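PDB 6YJO: FAD-binding PCMH-type domain-containing protein from Gibberella zeae, which binds FAD, held covalently through two residues, and probably acts as a flavin-dependent oxidoreductase that oxidises oligosaccharides. Local coordinates for residues A[134-139]-A[165-170]; A[189-194]-A[231-236]; A[351-356]-A[413-418]. All coordinates share one frame; numbering follows the deposited sequence.

Followed from the N terminus, three contacts in series show how a flavoprotein fold is tied together by successive loop closures that neither nest nor cross. Interaction 1 closes the 25 residues between strand 133-137 and the start of helix 167-171, where FAD binds. Interaction 2 closes 36 residues by pairing strand 190-196 with strand 226-236. These two touch, because strand 226-236 also pairs with strand 133-137: Cys134 N and Phe232 O lie 2.8 Å apart, probably hydrogen-bonded. Interaction 3, its centre about 28 Å from that of interaction 1, closes 56 residues at the edge of a separate seven-stranded antiparallel sheet.

Interaction 1 (A[134-139]-A[165-170]); sequences CTVQAG and VGIAGH. With FAD (flavin-adenine dinucleotide), chain C.
Ile167 and Ala168, in the first turn of helix 167-171, pack against the end of strand 133-137 and the turn that follows it in the FAD-binding domain of the PCMH type, so that a strand end and a helix start together shape the cofactor site. The apolar part is slight: CG1 of Val136 meets CG2 of Ile167 at 4.0 Å. That methyl lies between the backbone N and the carbonyl carbon of Ile167, since CG1 takes the place anti to N (chi1 -173°), and it also rests against the carbonyls of Gln137 and Ala138. No hydrogen bond joins the two segments; Ala138 O, 3.4 Å from Ala168 CB, accepts one from Ser99 OG instead.

The polar work is done for FAD. The backbone N-H of Gly166, the N-cap residue, donates to O2P at 2.6 Å, and Gly169 N reaches O1P of the same phosphate at 3.3 Å; the helix N terminus would favour the anion electrostatically. At the adenine end, Ala168 CB approaches N7A to 3.3 Å and Ala138 CB approaches N6A. Further along, His170 ND1 shares a 2.7 Å hydrogen bond with the ribityl O2', which lies at the ring edge.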
loop_
_atom_site.group_PDB
_atom_site.type_symbol
_atom_site.label_atom_id
_atom_site.label_comp_id
_atom_site.label_asym_id
_atom_site.label_seq_id
_atom_site.Cartn_x
_atom_site.Cartn_y
_atom_site.Cartn_z
ATOM N N CYS A 134 -7.456 -0.991 18.969
ATOM C CA CYS A 134 -6.064 -1.343 19.217
ATOM C C CYS A 134 -5.177 -0.133 18.975
ATOM O O CYS A 134 -5.524 0.780 18.224
ATOM C CB CYS A 134 -5.592 -2.516 18.342
ATOM S SG CYS A 134 -5.631 -2.210 16.557
ATOM N N THR A 135 -4.030 -0.135 19.652
ATOM C CA THR A 135 -2.958 0.827 19.434
ATOM C C THR A 135 -1.774 0.076 18.842
ATOM O O THR A 135 -1.267 -0.869 19.452
ATOM C CB THR A 135 -2.547 1.524 20.734
ATOM O OG1 THR A 135 -1.386 0.883 21.274
ATOM C CG2 THR A 135 -3.662 1.481 21.769
ATOM N N VAL A 136 -1.338 0.495 17.660
ATOM C CA VAL A 136 -0.222 -0.127 16.956
ATOM C C VAL A 136 0.836 0.942 16.709
ATOM O O VAL A 136 0.586 1.915 15.987
ATOM C CB VAL A 136 -0.671 -0.776 15.636
ATOM C CG1 VAL A 136 0.530 -1.279 14.860
ATOM C CG2 VAL A 136 -1.659 -1.911 15.907
ATOM N N GLN A 137 2.015 0.754 17.297
ATOM C CA GLN A 137 3.097 1.710 17.111
ATOM C C GLN A 137 3.515 1.740 15.646
ATOM O O GLN A 137 3.397 0.748 14.922
ATOM C CB GLN A 137 4.280 1.359 18.017
ATOM C CG GLN A 137 4.083 1.822 19.453
ATOM C CD GLN A 137 5.318 1.631 20.311
ATOM O OE1 GLN A 137 5.925 0.561 20.326
ATOM N NE2 GLN A 137 5.699 2.678 21.032
ATOM N N ALA A 138 3.990 2.906 15.209
ATOM C CA ALA A 138 4.140 3.187 13.787
ATOM C C ALA A 138 5.147 2.281 13.086
ATOM O O ALA A 138 5.156 2.241 11.850
ATOM C CB ALA A 138 4.538 4.650 13.609
ATOM N N GLY A 139 5.975 1.549 13.823
ATOM C CA GLY A 139 6.978 0.688 13.239
ATOM C C GLY A 139 6.596 -0.764 13.104
ATOM O O GLY A 139 7.368 -1.540 12.532
ATOM N N VAL A 165 5.670 -5.510 5.260
ATOM C CA VAL A 165 5.276 -4.127 5.028
ATOM C C VAL A 165 5.038 -3.431 6.360
ATOM O O VAL A 165 4.503 -4.022 7.309
ATOM C CB VAL A 165 4.026 -4.089 4.131
ATOM C CG1 VAL A 165 3.324 -2.747 4.215
ATOM C CG2 VAL A 165 4.415 -4.410 2.690
ATOM N N GLY A 166 5.462 -2.169 6.447
ATOM C CA GLY A 166 5.246 -1.395 7.654
ATOM C C GLY A 166 3.828 -0.857 7.735
ATOM O O GLY A 166 3.204 -0.517 6.729
ATOM N N ILE A 167 3.312 -0.784 8.964
ATOM C CA ILE A 167 1.921 -0.389 9.158
ATOM C C ILE A 167 1.717 1.070 8.772
ATOM O O ILE A 167 0.671 1.437 8.223
ATOM C CB ILE A 167 1.486 -0.655 10.612
ATOM C CG1 ILE A 167 -0.021 -0.417 10.782
ATOM C CG2 ILE A 167 2.256 0.225 11.587
ATOM C CD1 ILE A 167 -0.890 -1.362 9.964
ATOM N N ALA A 168 2.704 1.924 9.051
ATOM C CA ALA A 168 2.539 3.356 8.820
ATOM C C ALA A 168 2.317 3.655 7.342
ATOM O O ALA A 168 1.289 4.222 6.956
ATOM C CB ALA A 168 3.756 4.111 9.351
ATOM N N GLY A 169 3.277 3.281 6.495
ATOM C CA GLY A 169 3.134 3.539 5.073
ATOM C C GLY A 169 1.940 2.837 4.462
ATOM O O GLY A 169 1.298 3.370 3.554
ATOM N N HIS A 170 1.622 1.640 4.952
ATOM C CA HIS A 170 0.511 0.868 4.409
ATOM C C HIS A 170 -0.824 1.565 4.663
ATOM O O HIS A 170 -1.628 1.751 3.742
ATOM C CB HIS A 170 0.531 -0.526 5.034
ATOM C CG HIS A 170 -0.350 -1.522 4.346
ATOM N ND1 HIS A 170 -0.151 -1.923 3.044
ATOM C CD2 HIS A 170 -1.425 -2.212 4.792
ATOM C CE1 HIS A 170 -1.068 -2.815 2.714
ATOM N NE2 HIS A 170 -1.855 -3.006 3.757
HETATM P PA FAD C . 8.134 2.972 3.940
HETATM O O1A FAD C . 9.111 3.166 2.843
HETATM O O2A FAD C . 8.767 2.896 5.340
HETATM O O5B FAD C . 7.021 4.087 3.906
HETATM C C5B FAD C . 6.334 4.423 2.682
HETATM C C4B FAD C . 5.771 5.814 2.796
HETATM O O4B FAD C . 5.188 5.989 4.111
HETATM C C3B FAD C . 6.797 6.932 2.640
HETATM O O3B FAD C . 6.214 8.073 2.022
HETATM C C2B FAD C . 7.195 7.209 4.089
HETATM O O2B FAD C . 7.701 8.524 4.263
HETATM C C1B FAD C . 5.847 7.044 4.786
HETATM N N9A FAD C . 5.947 6.718 6.207
HETATM C C8A FAD C . 6.486 5.592 6.775
HETATM N N7A FAD C . 6.445 5.578 8.085
HETATM C C5A FAD C . 5.836 6.787 8.405
HETATM C C6A FAD C . 5.499 7.378 9.634
HETATM N N6A FAD C . 5.734 6.821 10.824
HETATM N N1A FAD C . 4.902 8.590 9.598
HETATM C C2A FAD C . 4.661 9.155 8.413
HETATM N N3A FAD C . 4.933 8.692 7.192
HETATM C C4A FAD C . 5.529 7.492 7.256
HETATM N N1 FAD C . 0.150 -2.710 -0.799
HETATM C C2 FAD C . -1.153 -3.119 -0.831
HETATM O O2 FAD C . -2.086 -2.309 -0.847
HETATM N N3 FAD C . -1.447 -4.474 -0.845
HETATM C C4 FAD C . -0.527 -5.504 -0.831
HETATM O O4 FAD C . -0.904 -6.674 -0.846
HETATM C C4X FAD C . 0.852 -5.057 -0.797
HETATM N N5 FAD C . 1.789 -5.963 -0.781
HETATM C C5X FAD C . 3.106 -5.533 -0.743
HETATM C C6 FAD C . 4.126 -6.477 -0.756
HETATM C C7 FAD C . 5.462 -6.102 -0.690
HETATM C C7M FAD C . 6.530 -7.163 -0.681
HETATM C C8 FAD C . 5.794 -4.736 -0.684
HETATM C C8M FAD C . 7.227 -4.283 -0.625
HETATM C C9 FAD C . 4.778 -3.784 -0.696
HETATM C C9A FAD C . 3.445 -4.172 -0.731
HETATM N N10 FAD C . 2.397 -3.230 -0.737
HETATM C C10 FAD C . 1.089 -3.636 -0.780
HETATM C "C1'" FAD C . 2.684 -1.790 -0.757
HETATM C "C2'" FAD C . 2.682 -1.139 0.617
HETATM O "O2'" FAD C . 1.339 -0.934 1.055
HETATM C "C3'" FAD C . 3.384 0.216 0.514
HETATM O "O3'" FAD C . 4.678 -0.000 -0.040
HETATM C "C4'" FAD C . 3.541 0.951 1.843
HETATM O "O4'" FAD C . 3.266 2.341 1.670
HETATM C "C5'" FAD C . 4.935 0.773 2.397
HETATM O "O5'" FAD C . 4.946 1.157 3.785
HETATM P P FAD C . 6.226 0.950 4.663
HETATM O O1P FAD C . 6.096 1.752 5.960
HETATM O O2P FAD C . 6.498 -0.503 4.803
HETATM O O3P FAD C . 7.330 1.624 3.715
#

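Interaction 2 (A[189-194]-A[231-236]); sequences TFLGAT and GFQTFA
Phe190 turns the edge of its ring toward the face of Phe232, an offset edge-to-face pair with centroids 5.9 Å apart and planes at 71°. The nearest atoms are Phe190 CD1 and Phe232 CE1, at 3.9 Å, with CE1 lying close to the plane of the Phe190 ring. Both side chains leave the same face of the sheet, as expected of a directly opposed pair. With its CG anti to the backbone N (chi1 -179°), Phe190 also brings CD1 to Gly231 O, while Gly192 N sits over the centre of one ring face.

The rings belong to an antiparallel ladder between strands 190-196 and 226-236 in the six-stranded sheet of the FAD-binding part of the fold, with Phe190 and Phe232 as a non-hydrogen-bonded pair. On one side of this pair Gln233 N donates to Thr189 O at 2.9 Å. On the other, Leu191 N gives an almost straight bond of 2.8 Å to Gly231 O. Gly231 N in turn donates to Gly192 O. Thr189 O is used twice, for Phe232 CA also makes a C-H...O contact with it at 3.1 Å.

Flanking side chains extend the contact. Thr189 OG1, hydrogen-bonded to Thr186 O, approaches the Phe232 ring obliquely, 3.7 Å from CD1. Leu191 sends CD1 along the backbone of Phe232 toward Gln233 OE1, whereas NE2 of that glutamine is hydrogen-bonded to Asp131 O. Strand 133-137 lies along strand 226-236 too, and the side chain of Phe232 touches that of Cys134 there.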
loop_
_atom_site.group_PDB
_atom_site.type_symbol
_atom_site.label_atom_id
_atom_site.label_comp_id
_atom_site.label_asym_id
_atom_site.label_seq_id
_atom_site.Cartn_x
_atom_site.Cartn_y
_atom_site.Cartn_z
ATOM N N THR A 189 -10.601 1.258 8.863
ATOM C CA THR A 189 -10.696 0.944 10.282
ATOM C C THR A 189 -9.846 1.879 11.134
ATOM O O THR A 189 -9.660 1.618 12.326
ATOM C CB THR A 189 -10.283 -0.510 10.528
ATOM O OG1 THR A 189 -8.882 -0.665 10.278
ATOM C CG2 THR A 189 -11.055 -1.447 9.608
ATOM N N PHE A 190 -9.348 2.967 10.546
ATOM C CA PHE A 190 -8.431 3.878 11.221
ATOM C C PHE A 190 -9.199 4.811 12.153
ATOM O O PHE A 190 -10.156 5.470 11.735
ATOM C CB PHE A 190 -7.648 4.682 10.178
ATOM C CG PHE A 190 -6.647 5.637 10.761
ATOM C CD1 PHE A 190 -5.440 5.176 11.262
ATOM C CD2 PHE A 190 -6.903 7.000 10.791
ATOM C CE1 PHE A 190 -4.517 6.054 11.796
ATOM C CE2 PHE A 190 -5.980 7.884 11.323
ATOM C CZ PHE A 190 -4.787 7.410 11.825
ATOM N N LEU A 191 -8.779 4.859 13.419
ATOM C CA LEU A 191 -9.401 5.709 14.430
ATOM C C LEU A 191 -8.668 7.029 14.621
ATOM O O LEU A 191 -9.305 8.082 14.710
ATOM C CB LEU A 191 -9.464 4.978 15.781
ATOM C CG LEU A 191 -10.322 3.713 15.899
ATOM C CD1 LEU A 191 -10.158 3.091 17.284
ATOM C CD2 LEU A 191 -11.789 4.016 15.643
ATOM N N GLY A 192 -7.344 6.987 14.684
ATOM C CA GLY A 192 -6.547 8.176 14.908
ATOM C C GLY A 192 -5.104 7.780 15.133
ATOM O O GLY A 192 -4.757 6.594 15.153
ATOM N N ALA A 193 -4.260 8.796 15.293
ATOM C CA ALA A 193 -2.836 8.554 15.465
ATOM C C ALA A 193 -2.173 9.694 16.219
ATOM O O ALA A 193 -2.446 10.868 15.958
ATOM C CB ALA A 193 -2.136 8.375 14.116
ATOM N N THR A 194 -1.296 9.329 17.149
ATOM C CA THR A 194 -0.330 10.273 17.690
ATOM C C THR A 194 0.647 10.650 16.581
ATOM O O THR A 194 1.291 9.777 15.993
ATOM C CB THR A 194 0.402 9.645 18.878
ATOM O OG1 THR A 194 -0.554 9.117 19.811
ATOM C CG2 THR A 194 1.280 10.672 19.571
ATOM N N GLY A 231 -4.196 4.000 15.596
ATOM C CA GLY A 231 -5.310 3.323 16.243
ATOM C C GLY A 231 -6.245 2.761 15.184
ATOM O O GLY A 231 -6.475 3.398 14.152
ATOM N N PHE A 232 -6.745 1.550 15.432
ATOM C CA PHE A 232 -7.694 0.891 14.545
ATOM C C PHE A 232 -8.749 0.151 15.357
ATOM O O PHE A 232 -8.505 -0.263 16.493
ATOM C CB PHE A 232 -7.013 -0.128 13.614
ATOM C CG PHE A 232 -5.783 0.386 12.922
ATOM C CD1 PHE A 232 -5.862 0.940 11.656
ATOM C CD2 PHE A 232 -4.540 0.283 13.524
ATOM C CE1 PHE A 232 -4.728 1.395 11.013
ATOM C CE2 PHE A 232 -3.403 0.738 12.886
ATOM C CZ PHE A 232 -3.499 1.293 11.629
ATOM N N GLN A 233 -9.920 -0.036 14.744
ATOM C CA GLN A 233 -10.992 -0.858 15.296
ATOM C C GLN A 233 -10.902 -2.232 14.640
ATOM O O GLN A 233 -11.146 -2.371 13.437
ATOM C CB GLN A 233 -12.353 -0.211 15.051
ATOM C CG GLN A 233 -13.502 -0.836 15.839
ATOM C CD GLN A 233 -13.361 -0.629 17.338
ATOM O OE1 GLN A 233 -12.926 0.434 17.791
ATOM N NE2 GLN A 233 -13.720 -1.646 18.116
ATOM N N THR A 234 -10.544 -3.242 15.427
ATOM C CA THR A 234 -10.341 -4.582 14.899
ATOM C C THR A 234 -11.675 -5.275 14.634
ATOM O O THR A 234 -12.722 -4.912 15.182
ATOM C CB THR A 234 -9.528 -5.438 15.873
ATOM O OG1 THR A 234 -10.344 -5.780 17.000
ATOM C CG2 THR A 234 -8.293 -4.691 16.358
ATOM N N PHE A 235 -11.620 -6.288 13.775
ATOM C CA PHE A 235 -12.712 -7.230 13.588
ATOM C C PHE A 235 -12.273 -8.609 14.068
ATOM O O PHE A 235 -11.081 -8.878 14.244
ATOM C CB PHE A 235 -13.158 -7.282 12.120
ATOM C CG PHE A 235 -12.123 -7.851 11.185
ATOM C CD1 PHE A 235 -12.035 -9.217 10.978
ATOM C CD2 PHE A 235 -11.250 -7.019 10.503
ATOM C CE1 PHE A 235 -11.089 -9.746 10.119
ATOM C CE2 PHE A 235 -10.304 -7.542 9.640
ATOM C CZ PHE A 235 -10.223 -8.906 9.449
ATOM N N ALA A 236 -13.250 -9.482 14.292
ATOM C CA ALA A 236 -12.956 -10.807 14.825
ATOM C C ALA A 236 -12.332 -11.671 13.736
ATOM O O ALA A 236 -12.927 -11.858 12.669
ATOM C CB ALA A 236 -14.228 -11.460 15.363
#

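Interaction 3 (A[351-356]-A[413-418]); sequences MTKALT and RDKLLL
A classic beta bulge marks the junction of strands 346-352 and 417-423, the former an outermost strand of the seven-stranded antiparallel sheet: Leu416 and Leu417 both face Thr352. Thr352 O therefore accepts two bonds, from Leu416 N at 2.8 Å in the carbonyl plane and from Leu417 N at 3.0 Å, tilted 26° from it. The return bond, Thr352 N to Leu417 O, is weak.

Side chains separate by face. Met351, bent at chi2 and chi3, curls its CE against Leu418 CD1 at 3.7 Å; Leu418 in turn lies close to Tyr457 and Tyr176 of the FAD site. On the other face, Thr352 OG1, which bonds to Trp419 NE1, lies 3.4 Å from Leu417 CB. Beyond the strand end, Leu355 CD1 meets Leu417 CD1, and Ala354 CB meets Leu416 CD2. Alongside, the aliphatic chain of Lys415 runs past Met351 O.

Lys353, Asp414 and Lys415 form a small salt-bridge network. Lys415 NZ pairs with its neighbour Asp414, 2.7 Å from OD1 on the syn side, and Lys353 NZ makes a long salt bridge of 3.9 Å to Asp414 OD2. Two successive residues set against one on the neighbouring strand, sharing its carbonyl, are the signature of the classic bulge in antiparallel sheet.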
loop_
_atom_site.group_PDB
_atom_site.type_symbol
_atom_site.label_atom_id
_atom_site.label_comp_id
_atom_site.label_asym_id
_atom_site.label_seq_id
_atom_site.Cartn_x
_atom_site.Cartn_y
_atom_site.Cartn_z
ATOM N N MET A 351 -6.317 2.438 -11.104
ATOM C CA MET A 351 -7.547 2.371 -10.314
ATOM C C MET A 351 -8.697 2.685 -11.269
ATOM O O MET A 351 -9.240 3.792 -11.275
ATOM C CB MET A 351 -7.497 3.347 -9.120
ATOM C CG MET A 351 -6.422 3.019 -8.095
ATOM S SD MET A 351 -7.090 2.631 -6.462
ATOM C CE MET A 351 -8.069 1.179 -6.832
ATOM N N THR A 352 -9.068 1.697 -12.077
ATOM C CA THR A 352 -10.021 1.891 -13.162
ATOM C C THR A 352 -11.446 1.591 -12.717
ATOM O O THR A 352 -11.693 0.921 -11.712
ATOM C CB THR A 352 -9.689 0.993 -14.362
ATOM O OG1 THR A 352 -9.872 -0.382 -14.001
ATOM C CG2 THR A 352 -8.267 1.207 -14.826
ATOM N N LYS A 353 -12.388 2.113 -13.495
ATOM C CA LYS A 353 -13.743 1.598 -13.540
ATOM C C LYS A 353 -13.809 0.423 -14.514
ATOM O O LYS A 353 -12.822 0.064 -15.162
ATOM C CB LYS A 353 -14.712 2.703 -13.959
ATOM C CG LYS A 353 -14.765 3.873 -12.990
ATOM C CD LYS A 353 -15.529 5.053 -13.573
ATOM C CE LYS A 353 -15.745 6.148 -12.539
ATOM N NZ LYS A 353 -16.810 5.804 -11.556
ATOM N N ALA A 354 -14.983 -0.193 -14.595
ATOM C CA ALA A 354 -15.257 -1.220 -15.591
ATOM C C ALA A 354 -14.764 -0.804 -16.971
ATOM O O ALA A 354 -15.214 0.203 -17.526
ATOM C CB ALA A 354 -16.761 -1.493 -15.630
ATOM N N LEU A 355 -13.831 -1.577 -17.525
ATOM C CA LEU A 355 -13.365 -1.340 -18.886
ATOM C C LEU A 355 -14.444 -1.707 -19.903
ATOM O O LEU A 355 -15.246 -2.621 -19.691
ATOM C CB LEU A 355 -12.099 -2.150 -19.173
ATOM C CG LEU A 355 -10.751 -1.559 -18.755
ATOM C CD1 LEU A 355 -10.617 -1.467 -17.238
ATOM C CD2 LEU A 355 -9.620 -2.391 -19.356
ATOM N N THR A 356 -14.448 -0.988 -21.024
ATOM C CA THR A 356 -15.318 -1.302 -22.147
ATOM C C THR A 356 -14.761 -2.487 -22.929
ATOM O O THR A 356 -13.592 -2.851 -22.792
ATOM C CB THR A 356 -15.455 -0.093 -23.075
ATOM O OG1 THR A 356 -14.198 0.158 -23.714
ATOM C CG2 THR A 356 -15.879 1.137 -22.294
ATOM N N ARG A 413 -12.866 5.159 -4.076
ATOM C CA ARG A 413 -13.934 4.246 -3.678
ATOM C C ARG A 413 -14.922 3.994 -4.808
ATOM O O ARG A 413 -15.639 2.987 -4.778
ATOM C CB ARG A 413 -14.660 4.782 -2.445
ATOM C CG ARG A 413 -13.793 4.775 -1.203
ATOM C CD ARG A 413 -14.514 5.292 0.024
ATOM N NE ARG A 413 -13.544 5.654 1.052
ATOM C CZ ARG A 413 -12.810 4.774 1.723
ATOM N NH1 ARG A 413 -12.940 3.478 1.478
ATOM N NH2 ARG A 413 -11.946 5.190 2.639
ATOM N N ASP A 414 -14.971 4.878 -5.804
ATOM C CA ASP A 414 -15.833 4.678 -6.962
ATOM C C ASP A 414 -15.199 3.788 -8.021
ATOM O O ASP A 414 -15.873 3.430 -8.993
ATOM C CB ASP A 414 -16.207 6.030 -7.579
ATOM C CG ASP A 414 -14.991 6.816 -8.047
ATOM O OD1 ASP A 414 -13.851 6.380 -7.776
ATOM O OD2 ASP A 414 -15.176 7.871 -8.690
ATOM N N LYS A 415 -13.930 3.424 -7.861
ATOM C CA LYS A 415 -13.274 2.563 -8.830
ATOM C C LYS A 415 -13.641 1.103 -8.575
ATOM O O LYS A 415 -14.026 0.710 -7.471
ATOM C CB LYS A 415 -11.758 2.746 -8.775
ATOM C CG LYS A 415 -11.293 4.196 -8.912
ATOM C CD LYS A 415 -11.816 4.846 -10.192
ATOM C CE LYS A 415 -11.295 6.272 -10.347
ATOM N NZ LYS A 415 -11.704 7.150 -9.214
ATOM N N LEU A 416 -13.516 0.292 -9.621
ATOM C CA LEU A 416 -13.852 -1.120 -9.537
ATOM C C LEU A 416 -12.642 -2.037 -9.491
ATOM O O LEU A 416 -12.688 -3.058 -8.803
ATOM C CB LEU A 416 -14.733 -1.528 -10.724
ATOM C CG LEU A 416 -15.168 -2.993 -10.786
ATOM C CD1 LEU A 416 -16.074 -3.336 -9.612
ATOM C CD2 LEU A 416 -15.858 -3.286 -12.106
ATOM N N LEU A 417 -11.559 -1.688 -10.187
ATOM C CA LEU A 417 -10.428 -2.581 -10.385
ATOM C C LEU A 417 -9.139 -1.921 -9.920
ATOM O O LEU A 417 -8.899 -0.745 -10.205
ATOM C CB LEU A 417 -10.304 -2.978 -11.855
ATOM C CG LEU A 417 -11.531 -3.654 -12.469
ATOM C CD1 LEU A 417 -11.328 -3.873 -13.964
ATOM C CD2 LEU A 417 -11.844 -4.970 -11.754
ATOM N N LEU A 418 -8.309 -2.688 -9.212
ATOM C CA LEU A 418 -7.006 -2.233 -8.735
ATOM C C LEU A 418 -5.935 -3.001 -9.498
ATOM O O LEU A 418 -5.623 -4.148 -9.165
ATOM C CB LEU A 418 -6.866 -2.432 -7.228
ATOM C CG LEU A 418 -5.448 -2.261 -6.677
ATOM C CD1 LEU A 418 -4.925 -0.858 -6.972
ATOM C CD2 LEU A 418 -5.390 -2.561 -5.182
#